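Local coordinates for protein putative alpha-L-fucosidase (Bacteroides thetaiotaomicron, PDB 4H41) that probably acts as a glycoside hydrolase built on a TIM barrel, releasing alpha-L-fucose from host glycans, at residues Q49-G52 against E53-D57; V99-V102 against D103-L106; D57-F60 against Q61-R65; H328-D331 against R332-Y336. All blocks are in the same frame, centred on the assembly; numbering follows the deposited sequence.

Contact 1 of 4, residues Q49-G52 against E53-D57; sequences QNWG and EKEWD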
loop_
_atom_site.group_PDB
_atom_site.type_symbol
_atom_site.label_atom_id
_atom_site.label_comp_id
_atom_site.label_asym_id
_atom_site.label_seq_id
_atom_site.Cartn_x
_atom_site.Cartn_y
_atom_site.Cartn_z
ATOM N N GLN B 49 -10.295 8.108 3.277
ATOM C CA GLN B 49 -11.177 6.927 3.459
ATOM C C GLN B 49 -12.593 7.158 2.935
ATOM O O GLN B 49 -13.356 6.224 2.920
ATOM C CB GLN B 49 -11.230 6.459 4.909
ATOM C CG GLN B 49 -9.832 6.083 5.417
ATOM C CD GLN B 49 -9.910 5.182 6.602
ATOM O OE1 GLN B 49 -10.178 4.008 6.458
ATOM N NE2 GLN B 49 -9.690 5.705 7.788
ATOM N N ASN B 50 -12.933 8.377 2.522
ATOM C CA ASN B 50 -14.222 8.733 1.900
ATOM C C ASN B 50 -15.381 8.515 2.878
ATOM O O ASN B 50 -16.490 8.168 2.487
ATOM C CB ASN B 50 -14.423 7.972 0.584
ATOM C CG ASN B 50 -13.506 8.545 -0.459
ATOM O OD1 ASN B 50 -13.613 9.735 -0.744
ATOM N ND2 ASN B 50 -12.668 7.723 -1.089
ATOM N N TRP B 51 -15.125 8.802 4.134
ATOM C CA TRP B 51 -16.148 8.708 5.159
ATOM C C TRP B 51 -17.079 9.909 5.129
ATOM O O TRP B 51 -16.655 11.013 4.782
ATOM C CB TRP B 51 -15.503 8.638 6.547
ATOM C CG TRP B 51 -14.827 7.356 6.868
ATOM C CD1 TRP B 51 -14.759 6.227 6.108
ATOM C CD2 TRP B 51 -14.120 7.074 8.080
ATOM N NE1 TRP B 51 -14.020 5.266 6.760
ATOM C CE2 TRP B 51 -13.673 5.738 8.004
ATOM C CE3 TRP B 51 -13.869 7.806 9.241
ATOM C CZ2 TRP B 51 -12.889 5.158 9.014
ATOM C CZ3 TRP B 51 -13.112 7.230 10.247
ATOM C CH2 TRP B 51 -12.635 5.911 10.124
ATOM N N GLY B 52 -18.333 9.664 5.489
ATOM C CA GLY B 52 -19.352 10.673 5.688
ATOM C C GLY B 52 -19.633 10.801 7.172
ATOM O O GLY B 52 -18.931 10.212 8.007
ATOM N N GLU B 53 -20.647 11.588 7.523
ATOM C CA GLU B 53 -20.960 11.819 8.937
ATOM C C GLU B 53 -21.292 10.519 9.678
ATOM O O GLU B 53 -20.934 10.390 10.838
ATOM C CB GLU B 53 -22.109 12.813 9.093
ATOM C CG GLU B 53 -22.281 13.227 10.547
ATOM C CD GLU B 53 -22.986 14.532 10.805
ATOM O OE1 GLU B 53 -22.807 15.489 10.017
ATOM O OE2 GLU B 53 -23.581 14.647 11.898
ATOM N N LYS B 54 -21.941 9.553 9.025
ATOM C CA LYS B 54 -22.262 8.272 9.695
ATOM C C LYS B 54 -21.015 7.540 10.169
ATOM O O LYS B 54 -20.947 7.060 11.316
ATOM C CB LYS B 54 -23.043 7.370 8.747
ATOM C CG LYS B 54 -23.550 6.086 9.361
ATOM C CD LYS B 54 -24.220 5.212 8.298
ATOM C CE LYS B 54 -25.228 4.276 8.895
ATOM N NZ LYS B 54 -25.662 3.222 7.934
ATOM N N GLU B 55 -20.024 7.461 9.289
ATOM C CA GLU B 55 -18.752 6.810 9.590
ATOM C C GLU B 55 -17.974 7.582 10.644
ATOM O O GLU B 55 -17.390 6.973 11.553
ATOM C CB GLU B 55 -17.908 6.685 8.321
ATOM C CG GLU B 55 -18.457 5.684 7.315
ATOM C CD GLU B 55 -19.656 6.142 6.518
ATOM O OE1 GLU B 55 -19.795 7.368 6.302
ATOM O OE2 GLU B 55 -20.439 5.278 6.069
ATOM N N TRP B 56 -17.996 8.916 10.572
ATOM C CA TRP B 56 -17.264 9.721 11.569
ATOM C C TRP B 56 -17.910 9.592 12.932
ATOM O O TRP B 56 -17.201 9.438 13.930
ATOM C CB TRP B 56 -17.157 11.176 11.131
ATOM C CG TRP B 56 -15.988 11.395 10.233
ATOM C CD1 TRP B 56 -16.004 11.675 8.900
ATOM C CD2 TRP B 56 -14.613 11.286 10.606
ATOM N NE1 TRP B 56 -14.717 11.792 8.429
ATOM C CE2 TRP B 56 -13.844 11.547 9.454
ATOM C CE3 TRP B 56 -13.951 10.934 11.790
ATOM C CZ2 TRP B 56 -12.438 11.464 9.454
ATOM C CZ3 TRP B 56 -12.563 10.964 11.805
ATOM C CH2 TRP B 56 -11.827 11.217 10.641
ATOM N N ASP B 57 -19.237 9.555 13.003
ATOM C CA ASP B 57 -19.936 9.345 14.273
ATOM C C ASP B 57 -19.522 8.007 14.892
ATOM O O ASP B 57 -19.201 7.935 16.085
ATOM C CB ASP B 57 -21.447 9.386 14.064
ATOM C CG ASP B 57 -22.206 8.987 15.314
ATOM O OD1 ASP B 57 -22.319 9.830 16.229
ATOM O OD2 ASP B 57 -22.580 7.805 15.421
#
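The N-terminal cap of helix 53-65 is built round Gly-52, which sits at the N-cap and is gripped by Glu-55 and Trp-56 of the first turn. Gly-52 N donates to Glu-55 OE1 at 2.8 Å, and the N-H...O angle of 152° supports a sound bond. This is the half of a capping box in which the N3 side chain returns to the N-cap amide; glycine has no side chain to supply the reciprocal half. The carboxylate reaches back because the Glu-55 chain folds at chi2 (76°), and OE1 is met on its anti side. Gly-52 O in turn accepts from Trp-56 N at 3.0 Å, the first i to i+4 bond of the helix. Beside this polar turn, Glu-55 CB makes a CH-pi contact over the five-membered ring of Trp-51, 3.8 Å from its centroid. Gln-49 NE2 lies over the opposite face. The benzene edge of Trp-51 points at the face of Trp-56: the six-membered centroids are 5.0 Å apart and the planes stand at 76°, a T-shaped stack, with Trp-51 CE3 3.7 Å from Trp-56 CE2. An alanine in place of Trp-56 is likely to open a gap beneath the Trp-51 edge, since the flat face it abuts would be gone. A neighbouring subunit reaches the cap too, its His-328 meeting Trp-51 edge-to-face. Within the chain, Trp-56 packs on Met-104, Tyr-105 and Leu-108 while Glu-53 forms a salt bridge with Arg-107, so the cap is fastened to helix 101-111.

Contact 2 of 4, residues V99-V102 against D103-L106; sequences VDLV and DMYL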
loop_
_atom_site.group_PDB
_atom_site.type_symbol
_atom_site.label_atom_id
_atom_site.label_comp_id
_atom_site.label_asym_id
_atom_site.label_seq_id
_atom_site.Cartn_x
_atom_site.Cartn_y
_atom_site.Cartn_z
ATOM N N VAL B 99 -18.452 19.293 2.224
ATOM C CA VAL B 99 -18.949 19.191 3.602
ATOM C C VAL B 99 -18.191 20.167 4.480
ATOM O O VAL B 99 -16.966 20.262 4.387
ATOM C CB VAL B 99 -18.780 17.734 4.135
ATOM C CG1 VAL B 99 -19.195 17.622 5.607
ATOM C CG2 VAL B 99 -19.556 16.724 3.285
ATOM N N ASP B 100 -18.905 20.815 5.417
ATOM C CA ASP B 100 -18.270 21.644 6.432
ATOM C C ASP B 100 -17.778 20.693 7.547
ATOM O O ASP B 100 -18.545 20.306 8.426
ATOM C CB ASP B 100 -19.224 22.725 6.980
ATOM C CG ASP B 100 -18.583 23.641 8.008
ATOM O OD1 ASP B 100 -17.467 23.312 8.501
ATOM O OD2 ASP B 100 -19.205 24.675 8.362
ATOM N N LEU B 101 -16.518 20.269 7.460
ATOM C CA LEU B 101 -15.935 19.338 8.436
ATOM C C LEU B 101 -15.757 19.962 9.794
ATOM O O LEU B 101 -15.829 19.257 10.805
ATOM C CB LEU B 101 -14.579 18.805 7.951
ATOM C CG LEU B 101 -14.615 18.027 6.644
ATOM C CD1 LEU B 101 -13.196 17.652 6.185
ATOM C CD2 LEU B 101 -15.455 16.757 6.784
ATOM N N VAL B 102 -15.493 21.268 9.858
ATOM C CA VAL B 102 -15.315 21.951 11.151
ATOM C C VAL B 102 -16.629 21.848 11.949
ATOM O O VAL B 102 -16.616 21.425 13.109
ATOM C CB VAL B 102 -14.828 23.399 10.977
ATOM C CG1 VAL B 102 -14.766 24.102 12.309
ATOM C CG2 VAL B 102 -13.441 23.414 10.337
ATOM N N ASP B 103 -17.754 22.167 11.303
ATOM C CA ASP B 103 -19.084 22.044 11.900
ATOM C C ASP B 103 -19.317 20.602 12.350
ATOM O O ASP B 103 -19.748 20.364 13.474
ATOM C CB ASP B 103 -20.166 22.448 10.889
ATOM C CG ASP B 103 -21.567 22.017 11.307
ATOM O OD1 ASP B 103 -22.115 22.624 12.243
ATOM O OD2 ASP B 103 -22.080 21.019 10.744
HETATM N N MSE B 104 -19.005 19.639 11.482
HETATM C CA MSE B 104 -19.245 18.234 11.787
HETATM C C MSE B 104 -18.444 17.789 12.980
HETATM O O MSE B 104 -19.014 17.185 13.893
HETATM C CB MSE B 104 -18.899 17.333 10.587
HETATM C CG MSE B 104 -19.319 15.900 10.794
HETATM SE SE MSE B 104 -18.527 14.776 9.459
HETATM C CE MSE B 104 -16.667 14.881 10.090
ATOM N N TYR B 105 -17.139 18.045 12.975
ATOM C CA TYR B 105 -16.291 17.631 14.099
ATOM C C TYR B 105 -16.671 18.314 15.391
ATOM O O TYR B 105 -16.634 17.680 16.433
ATOM C CB TYR B 105 -14.808 17.880 13.814
ATOM C CG TYR B 105 -14.245 17.007 12.729
ATOM C CD1 TYR B 105 -14.464 15.626 12.726
ATOM C CD2 TYR B 105 -13.404 17.528 11.753
ATOM C CE1 TYR B 105 -13.880 14.807 11.769
ATOM C CE2 TYR B 105 -12.821 16.712 10.788
ATOM C CZ TYR B 105 -13.061 15.355 10.802
ATOM O OH TYR B 105 -12.457 14.551 9.873
ATOM N N LEU B 106 -17.004 19.597 15.356
ATOM C CA LEU B 106 -17.438 20.301 16.572
ATOM C C LEU B 106 -18.713 19.670 17.144
ATOM O O LEU B 106 -18.799 19.499 18.363
ATOM C CB LEU B 106 -17.628 21.767 16.296
ATOM C CG LEU B 106 -16.325 22.558 16.196
ATOM C CD1 LEU B 106 -16.560 23.915 15.575
ATOM C CD2 LEU B 106 -15.695 22.764 17.556
HETATM O O HOH W 1 -21.121 19.528 8.485
#
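Asp-100 O is held by two donors, Met-104 N at 3.2 Å and a water at 2.7 Å. The same water donates to Asp-103 OD2 at 2.9 Å, bridging the backbone of the cap residue to a side chain one turn on. Asp-100 also uses its carboxylate: Asp-103 N donates to OD1 at 3.0 Å with an almost straight N-H...O angle of 176°, arriving from well above the carboxylate plane. With CG turned anti to the backbone N (chi1 -178°), the carboxylate lies against Asp-103 CB, which is 3.5 Å from Asp-100 CG. The bond from Asp-103 N is a capping bond and identifies Asp-100 as the N-cap of helix 101-111, on the connection between the parallel barrel strands 70-73 and 115-119. Asp-100 OD2 bonds Tyr-150 OH, whereas Asp-103 OD1 bonds Tyr-154 OH and OD2 forms a salt bridge with Arg-107. Below the cap the apolar branches take over. Val-102 CG1 and Leu-106 CD1 lie 3.7 Å apart, their side chains running side by side in the same direction toward the barrel wall, where Phe-118 and Phe-116 of strand 115-119 meet them. Leu-101 divides its contacts, giving CB to Tyr-105 CE2 at 3.9 Å and CD2 to the terminal methyl CE of selenomethionine Met-104.

Contact 3 of 4, residues D57-F60 against Q61-R65; sequences DLDF and QHMKR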
loop_
_atom_site.group_PDB
_atom_site.type_symbol
_atom_site.label_atom_id
_atom_site.label_comp_id
_atom_site.label_asym_id
_atom_site.label_seq_id
_atom_site.Cartn_x
_atom_site.Cartn_y
_atom_site.Cartn_z
ATOM N N ASP B 57 -19.237 9.555 13.003
ATOM C CA ASP B 57 -19.936 9.345 14.273
ATOM C C ASP B 57 -19.522 8.007 14.892
ATOM O O ASP B 57 -19.201 7.935 16.085
ATOM C CB ASP B 57 -21.447 9.386 14.064
ATOM C CG ASP B 57 -22.206 8.987 15.314
ATOM O OD1 ASP B 57 -22.319 9.830 16.229
ATOM O OD2 ASP B 57 -22.580 7.805 15.421
ATOM N N LEU B 58 -19.499 6.966 14.089
ATOM C CA LEU B 58 -19.074 5.647 14.579
ATOM C C LEU B 58 -17.598 5.668 15.029
ATOM O O LEU B 58 -17.256 5.082 16.056
ATOM C CB LEU B 58 -19.300 4.604 13.488
ATOM C CG LEU B 58 -18.817 3.181 13.762
ATOM C CD1 LEU B 58 -19.537 2.592 14.977
ATOM C CD2 LEU B 58 -19.043 2.271 12.527
ATOM N N ASP B 59 -16.730 6.388 14.306
ATOM C CA ASP B 59 -15.335 6.464 14.741
ATOM C C ASP B 59 -15.198 7.186 16.054
ATOM O O ASP B 59 -14.390 6.757 16.891
ATOM C CB ASP B 59 -14.391 7.118 13.698
ATOM C CG ASP B 59 -13.226 6.196 13.448
ATOM O OD1 ASP B 59 -13.461 4.988 13.293
ATOM O OD2 ASP B 59 -12.072 6.682 13.442
ATOM N N PHE B 60 -15.993 8.216 16.286
ATOM C CA PHE B 60 -15.940 8.922 17.572
ATOM C C PHE B 60 -16.354 7.971 18.709
ATOM O O PHE B 60 -15.822 8.062 19.824
ATOM C CB PHE B 60 -16.798 10.175 17.549
ATOM C CG PHE B 60 -16.045 11.424 17.119
ATOM C CD1 PHE B 60 -15.546 11.544 15.820
ATOM C CD2 PHE B 60 -15.861 12.486 18.000
ATOM C CE1 PHE B 60 -14.849 12.687 15.416
ATOM C CE2 PHE B 60 -15.202 13.651 17.581
ATOM C CZ PHE B 60 -14.741 13.758 16.279
ATOM N N GLN B 61 -17.302 7.053 18.443
ATOM C CA GLN B 61 -17.691 6.031 19.417
ATOM C C GLN B 61 -16.522 5.081 19.727
ATOM O O GLN B 61 -16.300 4.769 20.905
ATOM C CB GLN B 61 -18.879 5.217 18.916
ATOM C CG GLN B 61 -20.177 5.998 18.771
ATOM C CD GLN B 61 -21.239 5.113 18.213
ATOM O OE1 GLN B 61 -21.499 4.041 18.768
ATOM N NE2 GLN B 61 -21.922 5.546 17.154
ATOM N N HIS B 62 -15.748 4.677 18.690
ATOM C CA HIS B 62 -14.580 3.790 18.882
ATOM C C HIS B 62 -13.516 4.532 19.699
ATOM O O HIS B 62 -12.859 3.937 20.551
ATOM C CB HIS B 62 -13.966 3.282 17.532
ATOM C CG HIS B 62 -14.857 2.386 16.707
ATOM N ND1 HIS B 62 -15.500 1.290 17.267
ATOM C CD2 HIS B 62 -15.093 2.395 15.378
ATOM C CE1 HIS B 62 -16.165 0.711 16.276
ATOM N NE2 HIS B 62 -15.961 1.351 15.116
HETATM N N MSE B 63 -13.388 5.855 19.484
HETATM C CA MSE B 63 -12.445 6.680 20.246
HETATM C C MSE B 63 -12.853 6.787 21.688
HETATM O O MSE B 63 -12.036 6.607 22.587
HETATM C CB MSE B 63 -12.365 8.097 19.652
HETATM C CG MSE B 63 -11.733 8.178 18.281
HETATM SE SE MSE B 63 -12.016 10.015 17.653
HETATM C CE MSE B 63 -11.671 9.729 15.770
ATOM N N LYS B 64 -14.143 7.042 21.922
ATOM C CA LYS B 64 -14.650 7.207 23.283
ATOM C C LYS B 64 -14.449 5.959 24.118
ATOM O O LYS B 64 -14.097 6.054 25.304
ATOM C CB LYS B 64 -16.136 7.569 23.245
ATOM C CG LYS B 64 -16.747 7.976 24.589
ATOM C CD LYS B 64 -16.261 9.326 25.014
ATOM C CE LYS B 64 -16.888 9.831 26.285
ATOM N NZ LYS B 64 -16.301 11.150 26.589
ATOM N N ARG B 65 -14.630 4.786 23.508
ATOM C CA ARG B 65 -14.438 3.518 24.209
ATOM C C ARG B 65 -13.055 3.401 24.835
ATOM O O ARG B 65 -12.932 2.800 25.898
ATOM C CB ARG B 65 -14.675 2.377 23.251
ATOM C CG ARG B 65 -14.596 1.020 23.885
ATOM C CD ARG B 65 -14.888 -0.041 22.881
ATOM N NE ARG B 65 -14.855 -1.362 23.499
ATOM C CZ ARG B 65 -15.000 -2.502 22.843
ATOM N NH1 ARG B 65 -15.173 -2.503 21.524
ATOM N NH2 ARG B 65 -14.978 -3.652 23.497
#
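Met-63, a selenomethionine, lays its SE over one face of the Phe-60 ring, 4.3 Å from the centroid and only 14° off the normal. That geometry defines a Met-aromatic contact, although SE is displaced toward the rim of the ring. The Met-63 chain runs extended beyond CG, which carries SE over the ring; the methyl CE stays on the same side of it and approaches Asp-59 OD2 at 3.9 Å. Asp-59 faces His-62 differently: its OD1 lies in the imidazole plane at the ring edge, 3.7 Å from CD2, with the carboxylate turned 89° to the ring. Other bonds fix that carboxylate, OD1 to Ser-318 and Gln-320, OD2 to Ser-314. The imidazole has Leu-58 O over one face, and Leu-58 CG comes within 3.7 Å of His-62 NE2 as the two side chains slant across each other. These pairings follow the i to i+3 and i to i+4 spacing of helix 53-65, the helical link of a beta-alpha-beta unit between strands 34-39 and 70-73; Met-63 N bonding Asp-59 O at 2.9 Å is one of its regular rungs. On another side of the helix, Gln-61 NE2 donates to Asp-57 OD2 at 2.9 Å. This bond is bent, with an N-H...O angle of 137°: OD2 lies close to the amide plane of Gln-61, but NE2 stands above the carboxylate plane. Asp-57 OD1 has separate partners in Lys-111 and Tyr-112.

Contact 4 of 4, residues H328-D331 against R332-Y336; sequences HLYD and RYREY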
loop_
_atom_site.group_PDB
_atom_site.type_symbol
_atom_site.label_atom_id
_atom_site.label_comp_id
_atom_site.label_asym_id
_atom_site.label_seq_id
_atom_site.Cartn_x
_atom_site.Cartn_y
_atom_site.Cartn_z
ATOM N N HIS B 328 -7.021 -4.737 14.478
ATOM C CA HIS B 328 -6.271 -5.657 15.301
ATOM C C HIS B 328 -5.388 -4.885 16.289
ATOM O O HIS B 328 -5.298 -5.272 17.454
ATOM C CB HIS B 328 -5.446 -6.602 14.420
ATOM C CG HIS B 328 -6.301 -7.530 13.609
ATOM N ND1 HIS B 328 -7.215 -8.381 14.219
ATOM C CD2 HIS B 328 -6.370 -7.711 12.266
ATOM C CE1 HIS B 328 -7.787 -9.074 13.239
ATOM N NE2 HIS B 328 -7.365 -8.643 12.031
ATOM N N LEU B 329 -4.778 -3.777 15.865
ATOM C CA LEU B 329 -3.987 -2.928 16.772
ATOM C C LEU B 329 -4.855 -2.442 17.941
ATOM O O LEU B 329 -4.418 -2.444 19.090
ATOM C CB LEU B 329 -3.410 -1.724 16.052
ATOM C CG LEU B 329 -2.543 -0.757 16.910
ATOM C CD1 LEU B 329 -1.463 -1.472 17.667
ATOM C CD2 LEU B 329 -1.852 0.265 15.989
ATOM N N TYR B 330 -6.080 -2.069 17.625
ATOM C CA TYR B 330 -7.048 -1.602 18.639
ATOM C C TYR B 330 -7.288 -2.690 19.677
ATOM O O TYR B 330 -7.286 -2.400 20.858
ATOM C CB TYR B 330 -8.351 -1.239 17.938
ATOM C CG TYR B 330 -9.422 -0.599 18.796
ATOM C CD1 TYR B 330 -9.479 0.779 18.955
ATOM C CD2 TYR B 330 -10.489 -1.345 19.267
ATOM C CE1 TYR B 330 -10.540 1.390 19.610
ATOM C CE2 TYR B 330 -11.549 -0.746 19.946
ATOM C CZ TYR B 330 -11.587 0.625 20.077
ATOM O OH TYR B 330 -12.655 1.214 20.713
ATOM N N ASP B 331 -7.427 -3.944 19.231
ATOM C CA ASP B 331 -7.617 -5.087 20.136
ATOM C C ASP B 331 -6.379 -5.328 21.003
ATOM O O ASP B 331 -6.524 -5.529 22.190
ATOM C CB ASP B 331 -7.955 -6.338 19.350
ATOM C CG ASP B 331 -9.295 -6.310 18.640
ATOM O OD1 ASP B 331 -10.125 -5.420 18.962
ATOM O OD2 ASP B 331 -9.495 -7.148 17.721
ATOM N N ARG B 332 -5.177 -5.286 20.425
ATOM C CA ARG B 332 -3.929 -5.479 21.217
ATOM C C ARG B 332 -3.768 -4.369 22.247
ATOM O O ARG B 332 -3.332 -4.623 23.380
ATOM C CB ARG B 332 -2.692 -5.518 20.312
ATOM C CG ARG B 332 -2.660 -6.585 19.224
ATOM C CD ARG B 332 -2.560 -8.034 19.697
ATOM N NE ARG B 332 -3.798 -8.557 20.285
ATOM C CZ ARG B 332 -4.924 -8.846 19.631
ATOM N NH1 ARG B 332 -4.996 -8.719 18.306
ATOM N NH2 ARG B 332 -5.981 -9.277 20.292
ATOM N N TYR B 333 -4.122 -3.136 21.858
ATOM C CA TYR B 333 -4.075 -1.949 22.725
ATOM C C TYR B 333 -5.029 -2.106 23.900
ATOM O O TYR B 333 -4.643 -1.909 25.063
ATOM C CB TYR B 333 -4.405 -0.714 21.880
ATOM C CG TYR B 333 -4.369 0.580 22.630
ATOM C CD1 TYR B 333 -5.488 1.045 23.298
ATOM C CD2 TYR B 333 -3.210 1.347 22.680
ATOM C CE1 TYR B 333 -5.461 2.247 24.006
ATOM C CE2 TYR B 333 -3.186 2.579 23.339
ATOM C CZ TYR B 333 -4.305 3.009 24.024
ATOM O OH TYR B 333 -4.258 4.171 24.740
ATOM N N ARG B 334 -6.261 -2.511 23.631
ATOM C CA ARG B 334 -7.231 -2.730 24.699
ATOM C C ARG B 334 -6.820 -3.825 25.643
ATOM O O ARG B 334 -7.113 -3.746 26.843
ATOM C CB ARG B 334 -8.617 -3.073 24.124
ATOM C CG ARG B 334 -9.320 -1.880 23.496
ATOM C CD ARG B 334 -10.815 -2.019 23.547
ATOM N NE ARG B 334 -11.240 -3.225 22.850
ATOM C CZ ARG B 334 -11.744 -4.323 23.414
ATOM N NH1 ARG B 334 -11.887 -4.401 24.733
ATOM N NH2 ARG B 334 -12.120 -5.343 22.662
ATOM N N GLU B 335 -6.190 -4.885 25.116
ATOM C CA GLU B 335 -5.735 -5.966 25.968
ATOM C C GLU B 335 -4.621 -5.509 26.939
ATOM O O GLU B 335 -4.665 -5.778 28.131
ATOM C CB GLU B 335 -5.242 -7.147 25.098
ATOM C CG GLU B 335 -6.415 -7.898 24.517
ATOM C CD GLU B 335 -6.092 -9.019 23.549
ATOM O OE1 GLU B 335 -4.895 -9.191 23.230
ATOM O OE2 GLU B 335 -7.041 -9.633 23.010
ATOM N N TYR B 336 -3.661 -4.772 26.441
ATOM C CA TYR B 336 -2.540 -4.259 27.241
ATOM C C TYR B 336 -2.977 -3.267 28.285
ATOM O O TYR B 336 -2.432 -3.292 29.385
ATOM C CB TYR B 336 -1.512 -3.632 26.291
ATOM C CG TYR B 336 -0.333 -2.968 26.963
ATOM C CD1 TYR B 336 0.752 -3.712 27.418
ATOM C CD2 TYR B 336 -0.307 -1.594 27.165
ATOM C CE1 TYR B 336 1.844 -3.092 28.034
ATOM C CE2 TYR B 336 0.768 -0.972 27.810
ATOM C CZ TYR B 336 1.859 -1.713 28.187
ATOM O OH TYR B 336 2.902 -1.049 28.787
HETATM O O HOH W 2 -7.559 -8.897 16.911
HETATM O O HOH W 3 -12.104 -4.205 20.214
#
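Asp-331 CB lies over one face of the Arg-332 guanidinium, 3.7 Å from NH2, on the close-packed part of this helical turn. Arg-332 reaches that place by folding at chi2 (-67°) and chi3 (73°), which turns NE and NH2 to Glu-335. Both nitrogens grip Glu-335 OE1 side-on, NE at 3.2 Å and NH2 at 3.1 Å, from the same face of the carboxylate. Arg-332 NH2 also forms a salt bridge with Glu-335 OE2 at 2.9 Å, though as a hydrogen bond this one is weak. A leucine in place of Arg-332 would probably leave the Glu-335 carboxylate without its charged mate and free to turn. The backbone beneath is regular, as Arg-332 N bonding His-328 O at 3.0 Å illustrates. Water-mediated links make up the looser side. One water joins Asp-331 OD2, His-328 ND1 and Arg-332 NH1, while a second accepts from Arg-334 NH2 and donates to Asp-331 OD1 at 2.6 Å. Asp-331 OD1 and Arg-334 NH2 are 4.2 Å apart, beyond a salt bridge, so this water links the opposite charges. Arg-334 also slants across Tyr-330, its NE 3.8 Å from CE2 and the guanidinium inclined 58° to the ring, while NH1 bonds Ile-339 O. Arg-332 NH1 bonds Asn-50 O of a neighbouring subunit. Within the chain, Leu-329 and Tyr-333 pack on helix 290-302, and Tyr-330 OH bonds His-62 O of helix 53-65, setting helix 324-337 between those two.

Along the chain the order is contact 1, contact 3, contact 2, contact 4. Contacts 1 and 3 are successive turns of helix 53-65 that share Asp-57, with centres about 11 Å apart. Contact 2, on helix 101-111, touches both: its centre is about 11 Å from that of contact 1, and Tyr-105 also meets Phe-60. Contact 4, on helix 324-337, touches contact 3, with centres about 15 Å apart, but its nearest atoms are about 10 Å from contact 1. The helices thus pack side by side around the eight-stranded parallel barrel. Between subunits, the 49-57 cap meets helix 324-337 of a neighbour, so helices on the outside of the barrel take part in the three-chain assembly.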